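Local atomic coordinates of arginase (Trypanosoma brucei brucei, PDB entry 4RHJ), a protein that is of unknown function, having the arginase-deacetylase fold of the arginase family but having evolved without the family's binuclear manganese cluster. Residues A[22-27]-A[104-109]; A[49-54]-A[137-142]; A[118-123]-A[147-152]. One frame throughout, in Å; residues are numbered along the deposited sequence.

Contact 1: residues A[22-27]-A[104-109]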
loop_
_atom_site.group_PDB
_atom_site.type_symbol
_atom_site.label_atom_id
_atom_site.label_comp_id
_atom_site.label_asym_id
_atom_site.label_seq_id
_atom_site.Cartn_x
_atom_site.Cartn_y
_atom_site.Cartn_z
ATOM N N PHE A 22 -22.124 -24.922 -18.657
ATOM C CA PHE A 22 -21.538 -24.049 -19.655
ATOM C C PHE A 22 -22.384 -23.981 -20.909
ATOM O O PHE A 22 -22.156 -23.129 -21.768
ATOM C CB PHE A 22 -20.129 -24.527 -19.990
ATOM C CG PHE A 22 -19.219 -24.570 -18.803
ATOM C CD1 PHE A 22 -19.429 -23.730 -17.730
ATOM C CD2 PHE A 22 -18.167 -25.457 -18.748
ATOM C CE1 PHE A 22 -18.613 -23.756 -16.640
ATOM C CE2 PHE A 22 -17.341 -25.490 -17.647
ATOM C CZ PHE A 22 -17.560 -24.626 -16.599
ATOM N N SER A 23 -23.358 -24.883 -20.995
ATOM C CA SER A 23 -24.210 -25.021 -22.171
ATOM C C SER A 23 -24.658 -23.672 -22.716
ATOM O O SER A 23 -24.440 -23.360 -23.890
ATOM C CB SER A 23 -25.428 -25.884 -21.837
ATOM O OG SER A 23 -26.415 -25.797 -22.850
ATOM N N LYS A 24 -25.253 -22.868 -21.840
ATOM C CA LYS A 24 -25.706 -21.530 -22.187
ATOM C C LYS A 24 -24.536 -20.623 -22.545
ATOM O O LYS A 24 -24.676 -19.769 -23.416
ATOM C CB LYS A 24 -26.514 -20.924 -21.035
ATOM C CG LYS A 24 -26.905 -19.450 -21.210
ATOM C CD LYS A 24 -27.783 -18.952 -20.054
ATOM C CE LYS A 24 -27.862 -17.431 -20.008
ATOM N NZ LYS A 24 -28.626 -16.937 -18.823
ATOM N N PHE A 25 -23.390 -20.799 -21.885
ATOM C CA PHE A 25 -22.202 -20.041 -22.277
ATOM C C PHE A 25 -21.724 -20.565 -23.619
ATOM O O PHE A 25 -21.419 -19.797 -24.530
ATOM C CB PHE A 25 -21.065 -20.138 -21.245
ATOM C CG PHE A 25 -19.786 -19.464 -21.697
ATOM C CD1 PHE A 25 -19.622 -18.094 -21.555
ATOM C CD2 PHE A 25 -18.770 -20.194 -22.296
ATOM C CE1 PHE A 25 -18.471 -17.467 -21.981
ATOM C CE2 PHE A 25 -17.622 -19.571 -22.721
ATOM C CZ PHE A 25 -17.475 -18.200 -22.566
ATOM N N LEU A 26 -21.670 -21.887 -23.727
ATOM C CA LEU A 26 -21.248 -22.545 -24.952
ATOM C C LEU A 26 -22.129 -22.179 -26.146
ATOM O O LEU A 26 -21.606 -21.818 -27.198
ATOM C CB LEU A 26 -21.223 -24.058 -24.741
ATOM C CG LEU A 26 -20.174 -24.471 -23.701
ATOM C CD1 LEU A 26 -20.212 -25.964 -23.442
ATOM C CD2 LEU A 26 -18.783 -24.012 -24.133
ATOM N N MET A 27 -23.451 -22.261 -25.974
ATOM C CA MET A 27 -24.422 -21.893 -27.015
ATOM C C MET A 27 -24.198 -20.475 -27.508
ATOM O O MET A 27 -24.454 -20.151 -28.664
ATOM C CB MET A 27 -25.862 -22.037 -26.492
ATOM C CG MET A 27 -26.745 -20.787 -26.666
ATOM S SD MET A 27 -27.368 -20.041 -25.132
ATOM C CE MET A 27 -28.784 -21.072 -24.766
ATOM N N MET A 104 -18.700 -18.327 -17.656
ATOM C CA MET A 104 -18.778 -19.756 -17.961
ATOM C C MET A 104 -19.946 -20.446 -17.237
ATOM O O MET A 104 -20.764 -21.131 -17.844
ATOM C CB MET A 104 -17.472 -20.445 -17.572
ATOM C CG MET A 104 -16.291 -20.042 -18.375
ATOM S SD MET A 104 -15.612 -21.461 -19.212
ATOM C CE MET A 104 -14.846 -20.670 -20.603
ATOM N N LEU A 105 -20.015 -20.247 -15.931
ATOM C CA LEU A 105 -20.969 -20.945 -15.081
ATOM C C LEU A 105 -22.342 -20.268 -15.095
ATOM O O LEU A 105 -22.483 -19.130 -14.654
ATOM C CB LEU A 105 -20.412 -21.011 -13.651
ATOM C CG LEU A 105 -20.818 -22.069 -12.623
ATOM C CD1 LEU A 105 -20.739 -23.445 -13.213
ATOM C CD2 LEU A 105 -19.902 -21.983 -11.409
ATOM N N ASP A 106 -23.354 -20.959 -15.607
ATOM C CA ASP A 106 -24.706 -20.416 -15.543
ATOM C C ASP A 106 -25.238 -20.446 -14.116
ATOM O O ASP A 106 -25.459 -21.513 -13.550
ATOM C CB ASP A 106 -25.658 -21.180 -16.460
ATOM C CG ASP A 106 -27.087 -20.653 -16.387
ATOM O OD1 ASP A 106 -27.317 -19.592 -15.773
ATOM O OD2 ASP A 106 -27.989 -21.293 -16.959
ATOM N N GLU A 107 -25.482 -19.266 -13.556
ATOM C CA GLU A 107 -25.979 -19.157 -12.190
ATOM C C GLU A 107 -27.411 -19.622 -11.905
ATOM O O GLU A 107 -27.974 -19.292 -10.860
ATOM C CB GLU A 107 -25.608 -17.789 -11.605
ATOM C CG GLU A 107 -24.129 -17.450 -11.731
ATOM C CD GLU A 107 -23.852 -15.962 -11.636
ATOM O OE1 GLU A 107 -22.715 -15.543 -11.932
ATOM O OE2 GLU A 107 -24.770 -15.210 -11.261
ATOM N N ALA A 108 -27.983 -20.397 -12.830
ATOM C CA ALA A 108 -29.411 -20.731 -12.850
ATOM C C ALA A 108 -29.724 -22.028 -13.596
ATOM O O ALA A 108 -30.816 -22.176 -14.139
ATOM C CB ALA A 108 -30.211 -19.594 -13.469
ATOM N N ALA A 109 -28.781 -22.962 -13.629
ATOM C CA ALA A 109 -28.989 -24.206 -14.362
ATOM C C ALA A 109 -28.462 -25.405 -13.593
ATOM O O ALA A 109 -28.326 -26.495 -14.141
ATOM C CB ALA A 109 -28.337 -24.130 -15.721
#
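Met-104 sets its thioether against Phe-22 and Phe-25, and the two Met-aromatic contacts differ in geometry. SD stands 4.5 Å from the centroid of the Phe-22 ring and 5° from the ring normal, squarely over that face; relative to the Phe-25 ring the same SD lies 31° off the normal, an oblique approach. A bend at chi2 (-120°) turns the Met-104 chain, and its terminal CE comes to 3.7 Å from CE2 of Phe-25. The backbone adds a CH-pi contact, with CA of Met-104 4.3 Å from the centroid of the Phe-25 ring and over its face.

Contacts to the carbonyl oxygen form a second group. Met-104 O lies at the edge of the Phe-22 ring, near its plane and beside CD1, and also receives a CA-H...O contact from Phe-22 CA at 3.5 Å. No conventional hydrogen bond crosses between the segments.

Charge enters at the exposed Lys-24: its extended chain crosses Asp-106 at about a right angle, CD of Lys-24 coming to 3.9 Å from OD2 of Asp-106. Lys-24 NZ remains 4.3 Å from Asp-106 OD1, a pairing of opposite charges beyond salt-bridge range.

The contact thus lays Phe-22 and helix 23-30 against the loop that follows strand 95-103, while Trp-119 and Ala-126 of helix 116-131 pack against the same aromatic and methionine side chains.

Contact 2: residues A[49-54]-A[137-142]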
loop_
_atom_site.group_PDB
_atom_site.type_symbol
_atom_site.label_atom_id
_atom_site.label_comp_id
_atom_site.label_asym_id
_atom_site.label_seq_id
_atom_site.Cartn_x
_atom_site.Cartn_y
_atom_site.Cartn_z
ATOM N N PHE A 49 -14.633 -13.176 -21.118
ATOM C CA PHE A 49 -15.522 -14.025 -20.358
ATOM C C PHE A 49 -15.018 -14.231 -18.943
ATOM O O PHE A 49 -13.892 -13.884 -18.620
ATOM C CB PHE A 49 -15.744 -15.356 -21.074
ATOM C CG PHE A 49 -14.508 -16.165 -21.288
ATOM C CD1 PHE A 49 -13.795 -16.049 -22.461
ATOM C CD2 PHE A 49 -14.096 -17.074 -20.341
ATOM C CE1 PHE A 49 -12.673 -16.804 -22.669
ATOM C CE2 PHE A 49 -12.994 -17.832 -20.537
ATOM C CZ PHE A 49 -12.268 -17.698 -21.709
ATOM N N GLY A 50 -15.894 -14.766 -18.098
ATOM C CA GLY A 50 -15.586 -15.014 -16.707
ATOM C C GLY A 50 -15.328 -16.478 -16.466
ATOM O O GLY A 50 -16.133 -17.324 -16.814
ATOM N N TYR A 51 -14.190 -16.758 -15.860
ATOM C CA TYR A 51 -13.724 -18.105 -15.631
ATOM C C TYR A 51 -13.591 -18.368 -14.118
ATOM O O TYR A 51 -13.007 -17.565 -13.396
ATOM C CB TYR A 51 -12.384 -18.303 -16.357
ATOM C CG TYR A 51 -11.786 -19.689 -16.231
ATOM C CD1 TYR A 51 -12.331 -20.768 -16.911
ATOM C CD2 TYR A 51 -10.670 -19.907 -15.441
ATOM C CE1 TYR A 51 -11.787 -22.024 -16.796
ATOM C CE2 TYR A 51 -10.115 -21.150 -15.333
ATOM C CZ TYR A 51 -10.676 -22.209 -16.002
ATOM O OH TYR A 51 -10.108 -23.456 -15.883
ATOM N N GLY A 52 -14.120 -19.489 -13.632
ATOM C CA GLY A 52 -14.251 -19.672 -12.192
ATOM C C GLY A 52 -13.583 -20.882 -11.577
ATOM O O GLY A 52 -13.933 -21.267 -10.474
ATOM N N ALA A 53 -12.594 -21.454 -12.258
ATOM C CA ALA A 53 -11.945 -22.669 -11.772
ATOM C C ALA A 53 -11.116 -22.453 -10.502
ATOM O O ALA A 53 -10.337 -21.511 -10.402
ATOM C CB ALA A 53 -11.079 -23.254 -12.851
ATOM N N GLY A 54 -11.285 -23.336 -9.527
ATOM C CA GLY A 54 -10.508 -23.235 -8.299
ATOM C C GLY A 54 -10.831 -22.098 -7.341
ATOM O O GLY A 54 -10.108 -21.880 -6.367
ATOM N N PRO A 137 -8.831 -13.325 -26.831
ATOM C CA PRO A 137 -9.527 -13.816 -25.639
ATOM C C PRO A 137 -8.922 -13.267 -24.339
ATOM O O PRO A 137 -7.706 -13.144 -24.231
ATOM C CB PRO A 137 -9.341 -15.330 -25.741
ATOM C CG PRO A 137 -7.991 -15.473 -26.437
ATOM C CD PRO A 137 -7.886 -14.315 -27.374
ATOM N N VAL A 138 -9.775 -12.904 -23.382
ATOM C CA VAL A 138 -9.336 -12.526 -22.032
ATOM C C VAL A 138 -10.174 -13.194 -20.933
ATOM O O VAL A 138 -11.333 -12.865 -20.742
ATOM C CB VAL A 138 -9.398 -11.031 -21.815
ATOM C CG1 VAL A 138 -8.582 -10.657 -20.606
ATOM C CG2 VAL A 138 -8.889 -10.284 -23.046
ATOM N N SER A 139 -9.562 -14.128 -20.222
ATOM C CA SER A 139 -10.253 -14.940 -19.250
ATOM C C SER A 139 -9.988 -14.443 -17.842
ATOM O O SER A 139 -8.845 -14.405 -17.391
ATOM C CB SER A 139 -9.824 -16.380 -19.371
ATOM O OG SER A 139 -9.953 -17.030 -18.132
ATOM N N VAL A 140 -11.064 -14.077 -17.151
ATOM C CA VAL A 140 -10.972 -13.378 -15.885
ATOM C C VAL A 140 -11.586 -14.181 -14.762
ATOM O O VAL A 140 -12.764 -14.527 -14.803
ATOM C CB VAL A 140 -11.643 -12.003 -15.966
ATOM C CG1 VAL A 140 -11.768 -11.398 -14.589
ATOM C CG2 VAL A 140 -10.844 -11.101 -16.883
ATOM N N GLY A 141 -10.744 -14.472 -13.772
ATOM C CA GLY A 141 -11.101 -15.220 -12.586
ATOM C C GLY A 141 -10.354 -16.535 -12.488
ATOM O O GLY A 141 -9.489 -16.841 -13.296
ATOM N N GLY A 142 -10.714 -17.334 -11.488
ATOM C CA GLY A 142 -10.201 -18.679 -11.394
ATOM C C GLY A 142 -8.848 -18.769 -10.727
ATOM O O GLY A 142 -8.470 -17.875 -9.964
#
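Phe-49 lays one face of its ring over Ser-139, its partner in a parallel bridge between strands 46-50 and 136-140, neighbours within the parallel sheet of the arginase-deacetylase alpha/beta fold. Ser-139 CA sits 4.1 Å above the ring plane, displaced from the ring centre toward its margin, and Ser-139 CB is 3.6 Å from Phe-49 CZ. The ring gets there because CG falls between the backbone N and the carbonyl carbon (chi1 61°), which folds it back across the neighbouring strand.

Tyr-51 is turned differently. Its CG is anti to the backbone N (chi1 -179°), and CB meets Ser-139 OG at 3.3 Å, while Gly-141 O lies in the plane of the ring at its edge. Ala-53 N covers one face from within the same segment. The phenol oxygen is hydrogen-bonded to Ser-145 OG, and Trp-119 of helix 116-131 meets the ring edge-to-face.

Beneath these side chains the parallel register rests on three backbone bonds. Phe-49 N to Val-138 O is weak; Val-140 N reaches Phe-49 O at 3.2 Å; Tyr-51 N to Val-140 O is shorter at 2.9 Å.

Beyond the bridges the chains close in further, to 4.2 Å between Gly-52 CA and Gly-142 CA. Gly-142 CA also comes to 3.0 Å from Ala-53 O. Despite its 3.0 Å separation from Tyr-51 O, Gly-142 N makes no hydrogen bond to it, because the angle is poor.

Contact 3: residues A[118-123]-A[147-152]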
loop_
_atom_site.group_PDB
_atom_site.type_symbol
_atom_site.label_atom_id
_atom_site.label_comp_id
_atom_site.label_asym_id
_atom_site.label_seq_id
_atom_site.Cartn_x
_atom_site.Cartn_y
_atom_site.Cartn_z
ATOM N N GLU A 118 -13.647 -30.545 -17.086
ATOM C CA GLU A 118 -14.751 -29.802 -17.666
ATOM C C GLU A 118 -14.412 -28.319 -17.802
ATOM O O GLU A 118 -14.639 -27.746 -18.861
ATOM C CB GLU A 118 -16.024 -30.024 -16.851
ATOM C CG GLU A 118 -16.626 -31.405 -17.135
ATOM C CD GLU A 118 -17.812 -31.767 -16.256
ATOM O OE1 GLU A 118 -18.677 -32.526 -16.740
ATOM O OE2 GLU A 118 -17.872 -31.321 -15.086
ATOM N N TRP A 119 -13.853 -27.711 -16.752
ATOM C CA TRP A 119 -13.405 -26.311 -16.806
ATOM C C TRP A 119 -12.417 -26.112 -17.953
ATOM O O TRP A 119 -12.388 -25.066 -18.596
ATOM C CB TRP A 119 -12.752 -25.885 -15.480
ATOM C CG TRP A 119 -13.705 -25.391 -14.391
ATOM C CD1 TRP A 119 -13.935 -25.973 -13.185
ATOM C CD2 TRP A 119 -14.508 -24.203 -14.414
ATOM N NE1 TRP A 119 -14.841 -25.239 -12.462
ATOM C CE2 TRP A 119 -15.208 -24.147 -13.194
ATOM C CE3 TRP A 119 -14.699 -23.182 -15.348
ATOM C CZ2 TRP A 119 -16.092 -23.118 -12.887
ATOM C CZ3 TRP A 119 -15.577 -22.161 -15.041
ATOM C CH2 TRP A 119 -16.258 -22.133 -13.824
ATOM N N TYR A 120 -11.613 -27.138 -18.194
ATOM C CA TYR A 120 -10.551 -27.117 -19.192
ATOM C C TYR A 120 -11.072 -27.286 -20.603
ATOM O O TYR A 120 -10.706 -26.536 -21.502
ATOM C CB TYR A 120 -9.530 -28.227 -18.914
ATOM C CG TYR A 120 -8.582 -28.458 -20.060
ATOM C CD1 TYR A 120 -7.516 -27.601 -20.284
ATOM C CD2 TYR A 120 -8.756 -29.526 -20.926
ATOM C CE1 TYR A 120 -6.643 -27.805 -21.339
ATOM C CE2 TYR A 120 -7.891 -29.742 -21.984
ATOM C CZ TYR A 120 -6.836 -28.878 -22.188
ATOM O OH TYR A 120 -5.971 -29.085 -23.243
ATOM N N LEU A 121 -11.900 -28.308 -20.791
ATOM C CA LEU A 121 -12.465 -28.614 -22.094
ATOM C C LEU A 121 -13.272 -27.437 -22.614
ATOM O O LEU A 121 -13.177 -27.090 -23.785
ATOM C CB LEU A 121 -13.340 -29.866 -22.019
ATOM C CG LEU A 121 -12.646 -31.231 -21.906
ATOM C CD1 LEU A 121 -13.640 -32.371 -22.072
ATOM C CD2 LEU A 121 -11.487 -31.378 -22.888
ATOM N N GLY A 122 -14.062 -26.828 -21.732
ATOM C CA GLY A 122 -14.825 -25.634 -22.056
ATOM C C GLY A 122 -13.951 -24.425 -22.336
ATOM O O GLY A 122 -14.066 -23.798 -23.385
ATOM N N SER A 123 -13.069 -24.101 -21.394
ATOM C CA SER A 123 -12.110 -23.012 -21.563
ATOM C C SER A 123 -11.318 -23.192 -22.854
ATOM O O SER A 123 -10.961 -22.228 -23.530
ATOM C CB SER A 123 -11.164 -22.944 -20.352
ATOM O OG SER A 123 -10.450 -21.721 -20.299
ATOM N N THR A 147 -4.777 -20.523 -18.292
ATOM C CA THR A 147 -3.608 -20.141 -19.066
ATOM C C THR A 147 -3.317 -21.290 -20.005
ATOM O O THR A 147 -3.212 -21.102 -21.210
ATOM C CB THR A 147 -2.403 -19.814 -18.177
ATOM O OG1 THR A 147 -2.600 -18.514 -17.603
ATOM C CG2 THR A 147 -1.093 -19.820 -18.991
ATOM N N LEU A 148 -3.265 -22.486 -19.437
ATOM C CA LEU A 148 -3.062 -23.723 -20.176
ATOM C C LEU A 148 -4.007 -23.883 -21.377
ATOM O O LEU A 148 -3.556 -24.079 -22.495
ATOM C CB LEU A 148 -3.216 -24.904 -19.207
ATOM C CG LEU A 148 -3.208 -26.338 -19.725
ATOM C CD1 LEU A 148 -1.987 -26.605 -20.596
ATOM C CD2 LEU A 148 -3.256 -27.289 -18.545
ATOM N N SER A 149 -5.313 -23.777 -21.141
ATOM C CA SER A 149 -6.325 -24.031 -22.174
ATOM C C SER A 149 -6.282 -23.043 -23.331
ATOM O O SER A 149 -6.404 -23.430 -24.490
ATOM C CB SER A 149 -7.725 -24.000 -21.563
ATOM O OG SER A 149 -7.706 -24.409 -20.207
ATOM N N MET A 150 -6.121 -21.762 -23.000
ATOM C CA MET A 150 -6.198 -20.664 -23.969
ATOM C C MET A 150 -5.006 -20.623 -24.925
ATOM O O MET A 150 -5.162 -20.391 -26.134
ATOM C CB MET A 150 -6.309 -19.322 -23.234
ATOM C CG MET A 150 -7.592 -19.143 -22.404
ATOM S SD MET A 150 -7.583 -17.597 -21.468
ATOM C CE MET A 150 -7.696 -16.387 -22.781
ATOM N N VAL A 151 -3.820 -20.844 -24.383
ATOM C CA VAL A 151 -2.633 -20.962 -25.213
ATOM C C VAL A 151 -2.646 -22.278 -26.010
ATOM O O VAL A 151 -2.057 -22.356 -27.085
ATOM C CB VAL A 151 -1.344 -20.858 -24.364
ATOM C CG1 VAL A 151 -1.344 -21.899 -23.332
ATOM C CG2 VAL A 151 -0.091 -20.987 -25.231
ATOM N N GLU A 152 -3.340 -23.307 -25.520
ATOM C CA GLU A 152 -3.408 -24.564 -26.278
ATOM C C GLU A 152 -4.414 -24.527 -27.430
ATOM O O GLU A 152 -4.229 -25.218 -28.432
ATOM C CB GLU A 152 -3.711 -25.734 -25.352
ATOM C CG GLU A 152 -2.460 -26.254 -24.675
ATOM C CD GLU A 152 -2.638 -27.618 -24.102
ATOM O OE1 GLU A 152 -3.724 -27.882 -23.553
ATOM O OE2 GLU A 152 -1.692 -28.423 -24.199
#
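Tyr-120 reaches from helix 116-131 to helix 148-157. Its CB projects to one side of the interface, but with CG anti to the backbone N (chi1 167°) the ring swings across toward the second helix. CG is still 4.1 Å from Ser-149 OG. The next atom along, CD1, makes the close approach, 3.2 Å from the same OG, which comes at the ring obliquely and also makes a weak hydrogen bond with Ser-145 O, just before its own helix. CE1 then meets CG of Leu-148 at 4.1 Å, an apolar touch made one turn before Glu-152. CZ lies 3.5 Å from OE1 of Glu-152, and the hydroxyl completes the path by donating a 2.6 Å hydrogen bond from OH to that oxygen.

The two helices follow one another in the chain with strand 136-140 between them, and both pack on one side of the parallel sheet of the arginase-deacetylase fold. Over residues 118-123 and 148-152 the axes approach to 8.9 Å and cross at -30°, in the same general direction.

At the bond itself OE1 lies in the plane of the ring, at its edge, and is met nearly along its C-O axis. The carboxylate is turned 57° from the ring, and the two side chains cross at about a right angle. One turn after Tyr-120, Ser-123 packs against Ser-149, CB to CB at 3.8 Å. Its OG is buried beside them with no polar partner in the model; across the contact this Ser-123 OG lies 3.8 Å from both CB and OG of Ser-149.

Contact 2 is the core of the set, its centre about 7 Å from the centre of the chain, and is held by backbone bonds between adjacent strands. Contact 1, its centre about 20 Å from that point, is partly buried and relies on sulfur and aromatic surfaces, with charged groups at its margin. Contact 3 is intermediate, its centre about 12 Å from the same point, and its one cross-helix hydrogen bond is made by side chains. Helix 116-131 is common ground: Trp-119, in segment 118-123 but turned from segment 147-152, packs toward contacts 1 and 2. Two direct junctions add to this, Met-104 N probably bonding Gly-50 O, and Met-150 SD lying 3.3 Å from Ser-139 CB.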